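Local coordinates for coenzyme PQQ synthesis protein B (Methylobacterium extorquens, PDB 4Z7R), which takes part in pyrroloquinoline quinone (PQQ) biosynthesis, binds zinc, and may be involved in transporting PQQ or its precursor to the periplasm, at residues C19-C24 against N268-I274; R50-A56 against I81-T87; F106-P112 against V131-I137; G13-W17 against L26-G30. One frame throughout, in Å; residues are numbered along the deposited sequence.

Interaction 1 of 4, residues C19-C24 against N268-I274; sequences CRCSIC and NTNPVLI. With ZN (zinc ion), chain C.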
loop_
_atom_site.group_PDB
_atom_site.type_symbol
_atom_site.label_atom_id
_atom_site.label_comp_id
_atom_site.label_asym_id
_atom_site.label_seq_id
_atom_site.Cartn_x
_atom_site.Cartn_y
_atom_site.Cartn_z
ATOM N N CYS A 19 4.047 -15.412 -2.940
ATOM C CA CYS A 19 5.278 -16.142 -3.210
ATOM C C CYS A 19 5.735 -16.986 -2.031
ATOM O O CYS A 19 5.714 -16.535 -0.887
ATOM C CB CYS A 19 6.396 -15.178 -3.609
ATOM S SG CYS A 19 7.888 -16.020 -4.178
ATOM N N ARG A 20 6.150 -18.214 -2.326
ATOM C CA ARG A 20 6.734 -19.093 -1.322
ATOM C C ARG A 20 8.094 -19.618 -1.765
ATOM O O ARG A 20 8.438 -20.766 -1.485
ATOM C CB ARG A 20 5.799 -20.266 -1.014
ATOM C CG ARG A 20 4.685 -19.920 -0.051
ATOM C CD ARG A 20 5.228 -19.655 1.339
ATOM N NE ARG A 20 5.319 -20.875 2.133
ATOM C CZ ARG A 20 4.894 -20.974 3.388
ATOM N NH1 ARG A 20 4.353 -19.921 3.987
ATOM N NH2 ARG A 20 5.009 -22.121 4.044
ATOM N N CYS A 21 8.863 -18.787 -2.466
ATOM C CA CYS A 21 10.251 -19.127 -2.766
ATOM C C CYS A 21 11.023 -19.273 -1.452
ATOM O O CYS A 21 10.508 -18.939 -0.387
ATOM C CB CYS A 21 10.897 -18.081 -3.690
ATOM S SG CYS A 21 11.502 -16.534 -2.935
ATOM N N SER A 22 12.251 -19.773 -1.527
ATOM C CA SER A 22 13.027 -20.056 -0.323
ATOM C C SER A 22 13.287 -18.795 0.503
ATOM O O SER A 22 13.349 -18.850 1.731
ATOM C CB SER A 22 14.352 -20.723 -0.693
ATOM O OG SER A 22 15.001 -20.020 -1.736
ATOM N N ILE A 23 13.427 -17.658 -0.169
ATOM C CA ILE A 23 13.675 -16.398 0.524
ATOM C C ILE A 23 12.414 -15.887 1.222
ATOM O O ILE A 23 12.438 -15.592 2.421
ATOM C CB ILE A 23 14.217 -15.330 -0.444
ATOM C CG1 ILE A 23 15.621 -15.726 -0.914
ATOM C CG2 ILE A 23 14.256 -13.965 0.232
ATOM C CD1 ILE A 23 16.066 -15.054 -2.198
ATOM N N CYS A 24 11.314 -15.789 0.479
ATOM C CA CYS A 24 10.042 -15.368 1.059
ATOM C C CYS A 24 9.601 -16.288 2.191
ATOM O O CYS A 24 9.089 -15.822 3.207
ATOM C CB CYS A 24 8.949 -15.305 -0.010
ATOM S SG CYS A 24 9.108 -13.912 -1.147
ATOM N N ASN A 268 12.444 -10.181 -4.357
ATOM C CA ASN A 268 12.357 -11.214 -3.333
ATOM C C ASN A 268 13.141 -12.474 -3.691
ATOM O O ASN A 268 13.448 -13.283 -2.825
ATOM C CB ASN A 268 10.893 -11.577 -3.067
ATOM C CG ASN A 268 10.242 -12.284 -4.240
ATOM O OD1 ASN A 268 10.340 -13.507 -4.374
ATOM N ND2 ASN A 268 9.571 -11.521 -5.095
ATOM N N THR A 269 13.455 -12.638 -4.973
ATOM C CA THR A 269 14.171 -13.816 -5.453
ATOM C C THR A 269 15.694 -13.665 -5.429
ATOM O O THR A 269 16.417 -14.563 -5.855
ATOM C CB THR A 269 13.748 -14.156 -6.890
ATOM O OG1 THR A 269 13.916 -12.997 -7.715
ATOM C CG2 THR A 269 12.287 -14.576 -6.929
ATOM N N ASN A 270 16.184 -12.541 -4.923
ATOM C CA ASN A 270 17.621 -12.280 -4.943
ATOM C C ASN A 270 18.298 -12.790 -3.673
ATOM O O ASN A 270 17.981 -12.338 -2.575
ATOM C CB ASN A 270 17.883 -10.784 -5.126
ATOM C CG ASN A 270 19.329 -10.474 -5.480
ATOM O OD1 ASN A 270 20.251 -11.168 -5.052
ATOM N ND2 ASN A 270 19.531 -9.427 -6.272
ATOM N N PRO A 271 19.248 -13.727 -3.826
ATOM C CA PRO A 271 19.908 -14.368 -2.677
ATOM C C PRO A 271 20.772 -13.432 -1.823
ATOM O O PRO A 271 21.192 -13.846 -0.742
ATOM C CB PRO A 271 20.778 -15.461 -3.319
ATOM C CG PRO A 271 20.828 -15.163 -4.770
ATOM C CD PRO A 271 19.652 -14.310 -5.117
ATOM N N VAL A 272 21.038 -12.209 -2.275
ATOM C CA VAL A 272 21.742 -11.258 -1.414
ATOM C C VAL A 272 20.855 -10.858 -0.235
ATOM O O VAL A 272 21.343 -10.322 0.758
ATOM C CB VAL A 272 22.192 -9.984 -2.168
ATOM C CG1 VAL A 272 23.046 -10.344 -3.377
ATOM C CG2 VAL A 272 20.990 -9.137 -2.573
ATOM N N LEU A 273 19.556 -11.129 -0.343
ATOM C CA LEU A 273 18.624 -10.846 0.746
ATOM C C LEU A 273 18.865 -11.777 1.926
ATOM O O LEU A 273 18.525 -11.453 3.064
ATOM C CB LEU A 273 17.176 -10.976 0.275
ATOM C CG LEU A 273 16.672 -9.938 -0.725
ATOM C CD1 LEU A 273 15.286 -10.320 -1.210
ATOM C CD2 LEU A 273 16.666 -8.551 -0.097
ATOM N N ILE A 274 19.448 -12.938 1.647
ATOM C CA ILE A 274 19.754 -13.902 2.693
ATOM C C ILE A 274 21.004 -13.427 3.416
ATOM O O ILE A 274 22.083 -13.357 2.823
ATOM C CB ILE A 274 19.965 -15.319 2.131
ATOM C CG1 ILE A 274 18.681 -15.823 1.471
ATOM C CG2 ILE A 274 20.395 -16.273 3.235
ATOM C CD1 ILE A 274 18.883 -17.043 0.596
HETATM ZN ZN ZN C . 9.697 -15.049 -3.123
#
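The thiolates of C19, C21 and C24 and the amide oxygen of N268 bind one zinc ion. OD1 of N268 lies 2.1 Å from the zinc. CG of N268 lies between its backbone N and carbonyl carbon (chi1 68°), which brings OD1 to the metal. SG of C19 binds at 2.3 Å, and the other two sulfurs stand at similar range. Each sulfur is 3.5 Å from N268 OD1, so the four ligands close round the ion. Two backbone N-H groups also point at sulfur. C21 N donates to C19 SG, and C24 N donates to C21 SG in a nearly straight bond of 179°. These bonds would draw some charge from the thiolates. The second is also a helix cap, with C21 the N-cap of helix 22-29. The site is thus an AsnCys3 zinc centre that ties the start of this helix to the loop after strand 260-264. Beside the metal, I23 packs against the loop backbone. Its CD1 lies 3.2 Å from N268 O and 3.3 Å from N270 O. Its CG1 meets CD1 of I274 at 3.8 Å, while CG2 faces CD1 of L273. Further out, OD1 of N270 accepts from V272 N in an Asx turn.

Interaction 2 of 4, residues R50-A56 against I81-T87; sequences RWLLLNA and IHAVLLT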
loop_
_atom_site.group_PDB
_atom_site.type_symbol
_atom_site.label_atom_id
_atom_site.label_comp_id
_atom_site.label_asym_id
_atom_site.label_seq_id
_atom_site.Cartn_x
_atom_site.Cartn_y
_atom_site.Cartn_z
ATOM N N ARG A 50 12.408 19.084 6.237
ATOM C CA ARG A 50 11.633 19.195 5.009
ATOM C C ARG A 50 12.124 18.149 4.017
ATOM O O ARG A 50 13.298 18.139 3.647
ATOM C CB ARG A 50 11.757 20.602 4.424
ATOM C CG ARG A 50 11.148 21.684 5.304
ATOM C CD ARG A 50 11.496 23.072 4.795
ATOM N NE ARG A 50 12.931 23.333 4.889
ATOM C CZ ARG A 50 13.506 24.481 4.548
ATOM N NH1 ARG A 50 12.770 25.483 4.085
ATOM N NH2 ARG A 50 14.817 24.628 4.671
ATOM N N TRP A 51 11.225 17.271 3.585
ATOM C CA TRP A 51 11.637 16.091 2.835
ATOM C C TRP A 51 11.052 15.991 1.434
ATOM O O TRP A 51 9.920 16.401 1.177
ATOM C CB TRP A 51 11.273 14.825 3.615
ATOM C CG TRP A 51 11.978 14.707 4.925
ATOM C CD1 TRP A 51 11.652 15.332 6.091
ATOM C CD2 TRP A 51 13.140 13.918 5.202
ATOM N NE1 TRP A 51 12.540 14.981 7.080
ATOM C CE2 TRP A 51 13.463 14.113 6.560
ATOM C CE3 TRP A 51 13.939 13.065 4.433
ATOM C CZ2 TRP A 51 14.549 13.487 7.166
ATOM C CZ3 TRP A 51 15.021 12.448 5.036
ATOM C CH2 TRP A 51 15.314 12.659 6.390
ATOM N N LEU A 52 11.856 15.438 0.533
ATOM C CA LEU A 52 11.400 15.040 -0.786
ATOM C C LEU A 52 11.231 13.530 -0.811
ATOM O O LEU A 52 12.157 12.793 -0.475
ATOM C CB LEU A 52 12.390 15.471 -1.868
ATOM C CG LEU A 52 12.186 14.823 -3.243
ATOM C CD1 LEU A 52 10.952 15.385 -3.936
ATOM C CD2 LEU A 52 13.424 14.987 -4.120
ATOM N N LEU A 53 10.048 13.074 -1.206
ATOM C CA LEU A 53 9.804 11.650 -1.375
ATOM C C LEU A 53 10.118 11.223 -2.800
ATOM O O LEU A 53 9.579 11.778 -3.754
ATOM C CB LEU A 53 8.351 11.309 -1.032
ATOM C CG LEU A 53 8.022 9.826 -0.879
ATOM C CD1 LEU A 53 8.535 9.309 0.442
ATOM C CD2 LEU A 53 6.521 9.607 -0.990
ATOM N N LEU A 54 10.995 10.237 -2.943
ATOM C CA LEU A 54 11.288 9.691 -4.260
ATOM C C LEU A 54 10.532 8.382 -4.446
ATOM O O LEU A 54 10.844 7.378 -3.806
ATOM C CB LEU A 54 12.793 9.500 -4.451
ATOM C CG LEU A 54 13.512 10.834 -4.699
ATOM C CD1 LEU A 54 14.134 11.373 -3.418
ATOM C CD2 LEU A 54 14.546 10.722 -5.805
ATOM N N ASN A 55 9.521 8.437 -5.313
ATOM C CA ASN A 55 8.577 7.349 -5.578
ATOM C C ASN A 55 7.630 7.126 -4.400
ATOM O O ASN A 55 7.968 7.390 -3.241
ATOM C CB ASN A 55 9.320 6.066 -5.983
ATOM C CG ASN A 55 10.051 6.208 -7.305
ATOM O OD1 ASN A 55 9.503 6.729 -8.278
ATOM N ND2 ASN A 55 11.294 5.744 -7.347
ATOM N N ALA A 56 6.444 6.615 -4.710
ATOM C CA ALA A 56 5.393 6.428 -3.715
ATOM C C ALA A 56 4.851 5.004 -3.808
ATOM O O ALA A 56 4.018 4.699 -4.661
ATOM C CB ALA A 56 4.271 7.438 -3.875
ATOM N N ILE A 81 6.677 15.779 4.485
ATOM C CA ILE A 81 6.782 15.523 3.053
ATOM C C ILE A 81 6.315 16.749 2.279
ATOM O O ILE A 81 5.130 17.086 2.284
ATOM C CB ILE A 81 5.962 14.288 2.633
ATOM C CG1 ILE A 81 6.451 13.050 3.385
ATOM C CG2 ILE A 81 6.063 14.068 1.130
ATOM C CD1 ILE A 81 5.612 11.812 3.157
ATOM N N HIS A 82 7.257 17.415 1.617
ATOM C CA HIS A 82 6.959 18.633 0.871
ATOM C C HIS A 82 6.730 18.360 -0.606
ATOM O O HIS A 82 6.008 19.099 -1.273
ATOM C CB HIS A 82 8.099 19.645 1.022
ATOM C CG HIS A 82 8.012 20.481 2.261
ATOM N ND1 HIS A 82 7.614 19.971 3.477
ATOM C CD2 HIS A 82 8.276 21.792 2.470
ATOM C CE1 HIS A 82 7.634 20.933 4.383
ATOM N NE2 HIS A 82 8.034 22.047 3.798
ATOM N N ALA A 83 7.346 17.301 -1.119
ATOM C CA ALA A 83 7.245 17.001 -2.540
ATOM C C ALA A 83 7.444 15.521 -2.827
ATOM O O ALA A 83 8.059 14.800 -2.043
ATOM C CB ALA A 83 8.255 17.832 -3.324
ATOM N N VAL A 84 6.908 15.072 -3.956
ATOM C CA VAL A 84 7.101 13.698 -4.396
ATOM C C VAL A 84 7.617 13.700 -5.827
ATOM O O VAL A 84 7.111 14.434 -6.679
ATOM C CB VAL A 84 5.798 12.874 -4.310
ATOM C CG1 VAL A 84 6.035 11.441 -4.785
ATOM C CG2 VAL A 84 5.262 12.884 -2.891
ATOM N N LEU A 85 8.653 12.908 -6.072
ATOM C CA LEU A 85 9.205 12.744 -7.409
ATOM C C LEU A 85 9.093 11.284 -7.846
ATOM O O LEU A 85 9.448 10.378 -7.096
ATOM C CB LEU A 85 10.662 13.215 -7.453
ATOM C CG LEU A 85 11.506 12.782 -8.652
ATOM C CD1 LEU A 85 11.015 13.449 -9.928
ATOM C CD2 LEU A 85 12.976 13.099 -8.410
ATOM N N LEU A 86 8.594 11.066 -9.058
ATOM C CA LEU A 86 8.514 9.724 -9.633
ATOM C C LEU A 86 9.639 9.471 -10.629
ATOM O O LEU A 86 9.888 10.295 -11.508
ATOM C CB LEU A 86 7.165 9.513 -10.320
ATOM C CG LEU A 86 5.922 9.875 -9.511
ATOM C CD1 LEU A 86 4.672 9.776 -10.377
ATOM C CD2 LEU A 86 5.812 8.982 -8.292
ATOM N N THR A 87 10.324 8.339 -10.485
ATOM C CA THR A 87 11.401 7.986 -11.405
ATOM C C THR A 87 10.896 7.137 -12.577
ATOM O O THR A 87 11.542 7.067 -13.623
ATOM C CB THR A 87 12.537 7.228 -10.682
ATOM O OG1 THR A 87 12.033 6.009 -10.120
ATOM C CG2 THR A 87 13.126 8.089 -9.577
#
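In N55, CG is anti to the carbonyl carbon (chi1 -65°), which carries the amide across to T87. The T87 hydroxyl sits between its own backbone N and carbonyl carbon (chi1 61°), where it meets that amide. N55 OD1 accepts from T87 N at 2.9 Å, with the donor tilted 22° from the carbonyl plane. N55 ND2 donates to T87 OG1, also at 2.9 Å, and the hydroxyl lies in the amide plane. Behind this pair, strands 51-54 and 81-85 run parallel. They belong to a beta-alpha-beta unit of the metallo-beta-lactamase-type fold, with helix 60-66 between them in sequence. L53 uses both its N and its O toward strand 81-85: N donates to A83 O and O accepts from L85 N. N55 N then donates to L85 O at 2.6 Å. A beta bulge shifts the register by one between W51 and L52, and W51 O takes H82 N. CB of L53 packs on CG2 of V84 at 3.9 Å. On the other face of the sheet, CD1 of L52 rests on CB of A83 and the CD2 atoms of L54 and L85 meet. At the start of the pair, CG of R50 lies over the H82 ring face, 3.9 Å from its centroid; the guanidinium turns to D47 in a salt bridge. N55 ND2 also bonds to Y192 OH, so both ends of this buried amide are engaged and its rotation is fixed.

Interaction 3 of 4, residues F106-P112 against V131-I137; sequences FTLYATP and VVKRQTI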
loop_
_atom_site.group_PDB
_atom_site.type_symbol
_atom_site.label_atom_id
_atom_site.label_comp_id
_atom_site.label_asym_id
_atom_site.label_seq_id
_atom_site.Cartn_x
_atom_site.Cartn_y
_atom_site.Cartn_z
ATOM N N PHE A 106 1.204 19.350 -1.504
ATOM C CA PHE A 106 2.585 19.087 -1.893
ATOM C C PHE A 106 2.687 19.203 -3.407
ATOM O O PHE A 106 1.672 19.347 -4.088
ATOM C CB PHE A 106 3.061 17.709 -1.412
ATOM C CG PHE A 106 2.314 16.551 -2.012
ATOM C CD1 PHE A 106 1.158 16.072 -1.420
ATOM C CD2 PHE A 106 2.785 15.920 -3.155
ATOM C CE1 PHE A 106 0.477 14.997 -1.963
ATOM C CE2 PHE A 106 2.109 14.847 -3.704
ATOM C CZ PHE A 106 0.954 14.383 -3.109
ATOM N N THR A 107 3.908 19.165 -3.931
ATOM C CA THR A 107 4.100 19.206 -5.375
ATOM C C THR A 107 4.566 17.846 -5.885
ATOM O O THR A 107 5.538 17.278 -5.381
ATOM C CB THR A 107 5.116 20.288 -5.800
ATOM O OG1 THR A 107 4.684 21.570 -5.325
ATOM C CG2 THR A 107 5.226 20.340 -7.316
ATOM N N LEU A 108 3.852 17.323 -6.873
ATOM C CA LEU A 108 4.216 16.068 -7.511
ATOM C C LEU A 108 5.020 16.329 -8.783
ATOM O O LEU A 108 4.539 16.990 -9.706
ATOM C CB LEU A 108 2.963 15.246 -7.823
ATOM C CG LEU A 108 3.148 13.924 -8.565
ATOM C CD1 LEU A 108 4.026 12.977 -7.758
ATOM C CD2 LEU A 108 1.793 13.296 -8.844
ATOM N N TYR A 109 6.244 15.810 -8.817
ATOM C CA TYR A 109 7.147 15.992 -9.952
ATOM C C TYR A 109 7.348 14.707 -10.746
ATOM O O TYR A 109 7.502 13.632 -10.169
ATOM C CB TYR A 109 8.517 16.487 -9.489
ATOM C CG TYR A 109 8.532 17.837 -8.809
ATOM C CD1 TYR A 109 8.696 19.006 -9.542
ATOM C CD2 TYR A 109 8.420 17.938 -7.430
ATOM C CE1 TYR A 109 8.729 20.245 -8.917
ATOM C CE2 TYR A 109 8.454 19.168 -6.796
ATOM C CZ TYR A 109 8.609 20.317 -7.544
ATOM O OH TYR A 109 8.635 21.538 -6.911
ATOM N N ALA A 110 7.350 14.833 -12.070
ATOM C CA ALA A 110 7.704 13.731 -12.961
ATOM C C ALA A 110 7.969 14.266 -14.364
ATOM O O ALA A 110 7.699 15.431 -14.650
ATOM C CB ALA A 110 6.608 12.674 -12.988
ATOM N N THR A 111 8.526 13.428 -15.231
ATOM C CA THR A 111 8.675 13.800 -16.632
ATOM C C THR A 111 7.281 13.954 -17.241
ATOM O O THR A 111 6.314 13.421 -16.693
ATOM C CB THR A 111 9.486 12.754 -17.413
ATOM O OG1 THR A 111 8.791 11.501 -17.404
ATOM C CG2 THR A 111 10.862 12.582 -16.791
ATOM N N PRO A 112 7.165 14.689 -18.363
ATOM C CA PRO A 112 5.841 14.867 -18.973
ATOM C C PRO A 112 5.145 13.545 -19.300
ATOM O O PRO A 112 3.941 13.422 -19.085
ATOM C CB PRO A 112 6.152 15.650 -20.251
ATOM C CG PRO A 112 7.381 16.425 -19.911
ATOM C CD PRO A 112 8.193 15.496 -19.047
ATOM N N VAL A 131 -5.036 21.317 -4.370
ATOM C CA VAL A 131 -4.214 20.963 -3.222
ATOM C C VAL A 131 -2.835 20.476 -3.666
ATOM O O VAL A 131 -1.805 20.944 -3.180
ATOM C CB VAL A 131 -4.898 19.871 -2.370
ATOM C CG1 VAL A 131 -3.980 19.403 -1.270
ATOM C CG2 VAL A 131 -6.208 20.388 -1.789
ATOM N N VAL A 132 -2.826 19.526 -4.593
ATOM C CA VAL A 132 -1.583 18.950 -5.084
ATOM C C VAL A 132 -1.215 19.527 -6.444
ATOM O O VAL A 132 -1.952 19.359 -7.415
ATOM C CB VAL A 132 -1.680 17.416 -5.193
ATOM C CG1 VAL A 132 -0.398 16.841 -5.786
ATOM C CG2 VAL A 132 -1.971 16.808 -3.831
ATOM N N LYS A 133 -0.083 20.223 -6.498
ATOM C CA LYS A 133 0.449 20.741 -7.756
ATOM C C LYS A 133 1.172 19.652 -8.536
ATOM O O LYS A 133 2.054 18.978 -8.004
ATOM C CB LYS A 133 1.398 21.917 -7.494
ATOM C CG LYS A 133 2.076 22.484 -8.740
ATOM C CD LYS A 133 1.075 22.983 -9.770
ATOM C CE LYS A 133 1.791 23.523 -11.001
ATOM N NZ LYS A 133 0.848 23.961 -12.065
ATOM N N ARG A 134 0.797 19.480 -9.799
ATOM C CA ARG A 134 1.468 18.511 -10.650
ATOM C C ARG A 134 2.388 19.233 -11.626
ATOM O O ARG A 134 1.934 19.917 -12.542
ATOM C CB ARG A 134 0.443 17.643 -11.380
ATOM C CG ARG A 134 -0.516 16.960 -10.416
ATOM C CD ARG A 134 -1.387 15.923 -11.082
ATOM N NE ARG A 134 -2.488 15.538 -10.203
ATOM C CZ ARG A 134 -3.243 14.460 -10.373
ATOM N NH1 ARG A 134 -3.013 13.641 -11.389
ATOM N NH2 ARG A 134 -4.225 14.196 -9.518
ATOM N N GLN A 135 3.689 19.079 -11.409
ATOM C CA GLN A 135 4.682 19.840 -12.152
ATOM C C GLN A 135 5.578 18.919 -12.967
ATOM O O GLN A 135 6.292 18.084 -12.412
ATOM C CB GLN A 135 5.530 20.679 -11.192
ATOM C CG GLN A 135 6.650 21.460 -11.864
ATOM C CD GLN A 135 6.121 22.471 -12.858
ATOM O OE1 GLN A 135 5.396 23.393 -12.490
ATOM N NE2 GLN A 135 6.481 22.303 -14.124
ATOM N N THR A 136 5.532 19.065 -14.287
ATOM C CA THR A 136 6.403 18.292 -15.161
ATOM C C THR A 136 7.831 18.822 -15.116
ATOM O O THR A 136 8.060 20.024 -14.969
ATOM C CB THR A 136 5.909 18.292 -16.623
ATOM O OG1 THR A 136 5.832 19.635 -17.110
ATOM C CG2 THR A 136 4.537 17.639 -16.725
ATOM N N ILE A 137 8.789 17.915 -15.258
ATOM C CA ILE A 137 10.192 18.287 -15.322
ATOM C C ILE A 137 10.778 17.616 -16.559
ATOM O O ILE A 137 10.468 16.462 -16.849
ATOM C CB ILE A 137 10.959 17.857 -14.047
ATOM C CG1 ILE A 137 10.322 18.478 -12.799
ATOM C CG2 ILE A 137 12.427 18.246 -14.134
ATOM C CD1 ILE A 137 10.489 19.986 -12.712
#
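F106 O and K133 N begin a ladder of backbone bonds between the parallel strands 106-110 and 132-136. This first bond is bent, at 141°. L108 bonds to strand 132-136 through both its N and its O: N donates to K133 O at 2.7 Å, and O accepts from Q135 N at 2.8 Å. A110 N to Q135 O is weak; I137 N to A110 O is shorter, at 2.8 Å. CA-H groups add to the ladder. T111 CA, for example, points almost straight at I137 O, 3.2 Å away.

Ring contacts come next. CG1 of V132 lies over one face of the F106 ring, 4.0 Å from its centroid. CG2 of V132 meets F106 CE1 at 3.6 Å. The ring gets there because CG of F106 sits between its backbone N and carbonyl carbon (chi1 63°). CG1 of I137 lies 3.7 Å from CD1 of Y109, at the edge of that ring.

Aliphatic packing fills in the rest. T107 runs beside K133 and Q135, with its CG2 3.9 Å from CB of Q135. P112 crosses T136 at about a right angle.

The strands frame a beta-alpha-beta unit whose helix, 112-119, sends L115 against L108, A110 and T136. T111 is its N-cap. Within this chain 132-136 is an outermost strand, while 106-110 is flanked on its other side by strand 81-85.

Interaction 4 of 4, residues G13-W17 against L26-G30; sequences GVPQW and LAWAG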
loop_
_atom_site.group_PDB
_atom_site.type_symbol
_atom_site.label_atom_id
_atom_site.label_comp_id
_atom_site.label_asym_id
_atom_site.label_seq_id
_atom_site.Cartn_x
_atom_site.Cartn_y
_atom_site.Cartn_z
ATOM N N GLY A 13 7.697 -6.512 -2.840
ATOM C CA GLY A 13 8.307 -6.482 -1.525
ATOM C C GLY A 13 8.865 -7.825 -1.101
ATOM O O GLY A 13 8.949 -8.763 -1.897
ATOM N N VAL A 14 9.266 -7.908 0.163
ATOM C CA VAL A 14 9.743 -9.154 0.753
ATOM C C VAL A 14 9.064 -9.337 2.108
ATOM O O VAL A 14 9.258 -8.524 3.008
ATOM C CB VAL A 14 11.275 -9.172 0.936
ATOM C CG1 VAL A 14 11.727 -10.536 1.418
ATOM C CG2 VAL A 14 11.984 -8.815 -0.365
ATOM N N PRO A 15 8.248 -10.392 2.252
ATOM C CA PRO A 15 7.910 -11.355 1.199
ATOM C C PRO A 15 6.894 -10.794 0.213
ATOM O O PRO A 15 6.290 -9.752 0.468
ATOM C CB PRO A 15 7.308 -12.523 1.981
ATOM C CG PRO A 15 6.642 -11.854 3.144
ATOM C CD PRO A 15 7.551 -10.697 3.515
ATOM N N GLN A 16 6.713 -11.487 -0.904
ATOM C CA GLN A 16 5.670 -11.136 -1.855
ATOM C C GLN A 16 4.415 -11.933 -1.507
ATOM O O GLN A 16 4.503 -13.102 -1.130
ATOM C CB GLN A 16 6.132 -11.408 -3.283
ATOM C CG GLN A 16 5.098 -11.142 -4.356
ATOM C CD GLN A 16 5.690 -11.274 -5.741
ATOM O OE1 GLN A 16 6.645 -10.578 -6.088
ATOM N NE2 GLN A 16 5.147 -12.190 -6.531
ATOM N N TRP A 17 3.256 -11.292 -1.619
ATOM C CA TRP A 17 2.020 -11.816 -1.034
ATOM C C TRP A 17 1.632 -13.205 -1.531
ATOM O O TRP A 17 0.979 -13.960 -0.813
ATOM C CB TRP A 17 0.866 -10.847 -1.295
ATOM C CG TRP A 17 0.386 -10.832 -2.707
ATOM C CD1 TRP A 17 0.994 -10.236 -3.779
ATOM C CD2 TRP A 17 -0.817 -11.429 -3.208
ATOM N NE1 TRP A 17 0.242 -10.430 -4.914
ATOM C CE2 TRP A 17 -0.875 -11.157 -4.589
ATOM C CE3 TRP A 17 -1.853 -12.162 -2.621
ATOM C CZ2 TRP A 17 -1.924 -11.600 -5.394
ATOM C CZ3 TRP A 17 -2.895 -12.600 -3.419
ATOM C CH2 TRP A 17 -2.924 -12.314 -4.790
ATOM N N LEU A 26 11.396 -17.903 4.268
ATOM C CA LEU A 26 12.147 -17.521 5.457
ATOM C C LEU A 26 11.491 -16.321 6.126
ATOM O O LEU A 26 11.357 -16.282 7.346
ATOM C CB LEU A 26 13.606 -17.212 5.108
ATOM C CG LEU A 26 14.495 -18.423 4.813
ATOM C CD1 LEU A 26 15.798 -17.996 4.155
ATOM C CD2 LEU A 26 14.770 -19.209 6.088
ATOM N N ALA A 27 11.084 -15.344 5.318
ATOM C CA ALA A 27 10.406 -14.157 5.826
ATOM C C ALA A 27 9.056 -14.499 6.455
ATOM O O ALA A 27 8.721 -13.989 7.526
ATOM C CB ALA A 27 10.225 -13.134 4.714
ATOM N N TRP A 28 8.283 -15.358 5.795
ATOM C CA TRP A 28 6.979 -15.759 6.323
ATOM C C TRP A 28 7.115 -16.437 7.685
ATOM O O TRP A 28 6.258 -16.284 8.556
ATOM C CB TRP A 28 6.259 -16.703 5.353
ATOM C CG TRP A 28 5.792 -16.074 4.067
ATOM C CD1 TRP A 28 6.178 -16.417 2.803
ATOM C CD2 TRP A 28 4.832 -15.018 3.919
ATOM N NE1 TRP A 28 5.529 -15.638 1.879
ATOM C CE2 TRP A 28 4.698 -14.769 2.536
ATOM C CE3 TRP A 28 4.079 -14.254 4.818
ATOM C CZ2 TRP A 28 3.845 -13.787 2.033
ATOM C CZ3 TRP A 28 3.228 -13.282 4.314
ATOM C CH2 TRP A 28 3.117 -13.059 2.936
ATOM N N ALA A 29 8.201 -17.183 7.861
ATOM C CA ALA A 29 8.448 -17.912 9.101
ATOM C C ALA A 29 9.057 -17.025 10.181
ATOM O O ALA A 29 9.164 -17.431 11.336
ATOM C CB ALA A 29 9.354 -19.102 8.834
ATOM N N GLY A 30 9.460 -15.817 9.800
ATOM C CA GLY A 30 10.101 -14.902 10.728
ATOM C C GLY A 30 11.534 -15.292 11.033
ATOM O O GLY A 30 12.071 -14.954 12.089
#
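Helix 22-29, which starts at the cysteine-bound zinc, packs here against the loop that follows strand 2-5. P15 and W28 carry the contact. P15 follows a cis peptide bond, and its ring lies over one face of the indole. P15 CG stands 3.5 Å from the centroid of the six-membered ring, only 8° off the normal, a clear CH-pi contact. P15 CB reaches toward the five-membered part of the indole and is 3.5 Å from W28 CE2. CG of W28 is anti to the carbonyl carbon (chi1 -69°), a torsion that brings the indole to the P15 ring. A27, one residue earlier on the helix, also touches this proline: its CB is 3.8 Å from P15 CD. V14 CG1 only grazes that A27 methyl, at 4.5 Å. The indole nitrogen is also used, since W28 NE1 donates to C19 O. This bond ties the ring to the zinc-binding loop. The second subunit comes close as well: H71 of that subunit meets the W28 ring, E102 of that subunit bonds to W17 NE1, and R61 of that subunit bonds to P15 O. At the edge of the indole, near its plane, Q16 O lies 3.3 Å from W28 CZ2.

How the interactions relate
Interactions 1 and 4 form one cluster, with centres 8 Å apart. Both use helix 22-29, and both touch the second subunit. N268 ND2 of interaction 1 packs on Q16 OE1 of interaction 4 at 3.2 Å, and the side chain of Q16 comes about 5 Å from the zinc of interaction 1. Interactions 2 and 3 form another cluster in one sheet, centres 10 Å apart. There V84 O accepts from Y109 N at 2.7 Å, so strands 81-85 and 106-110 are neighbours. Interaction 1 lies across the chain's centre from both. A second zinc ion, bound by D92 and H265, lies between the clusters: about 8 Å from the N55 side chain and about 11 Å from that of N268.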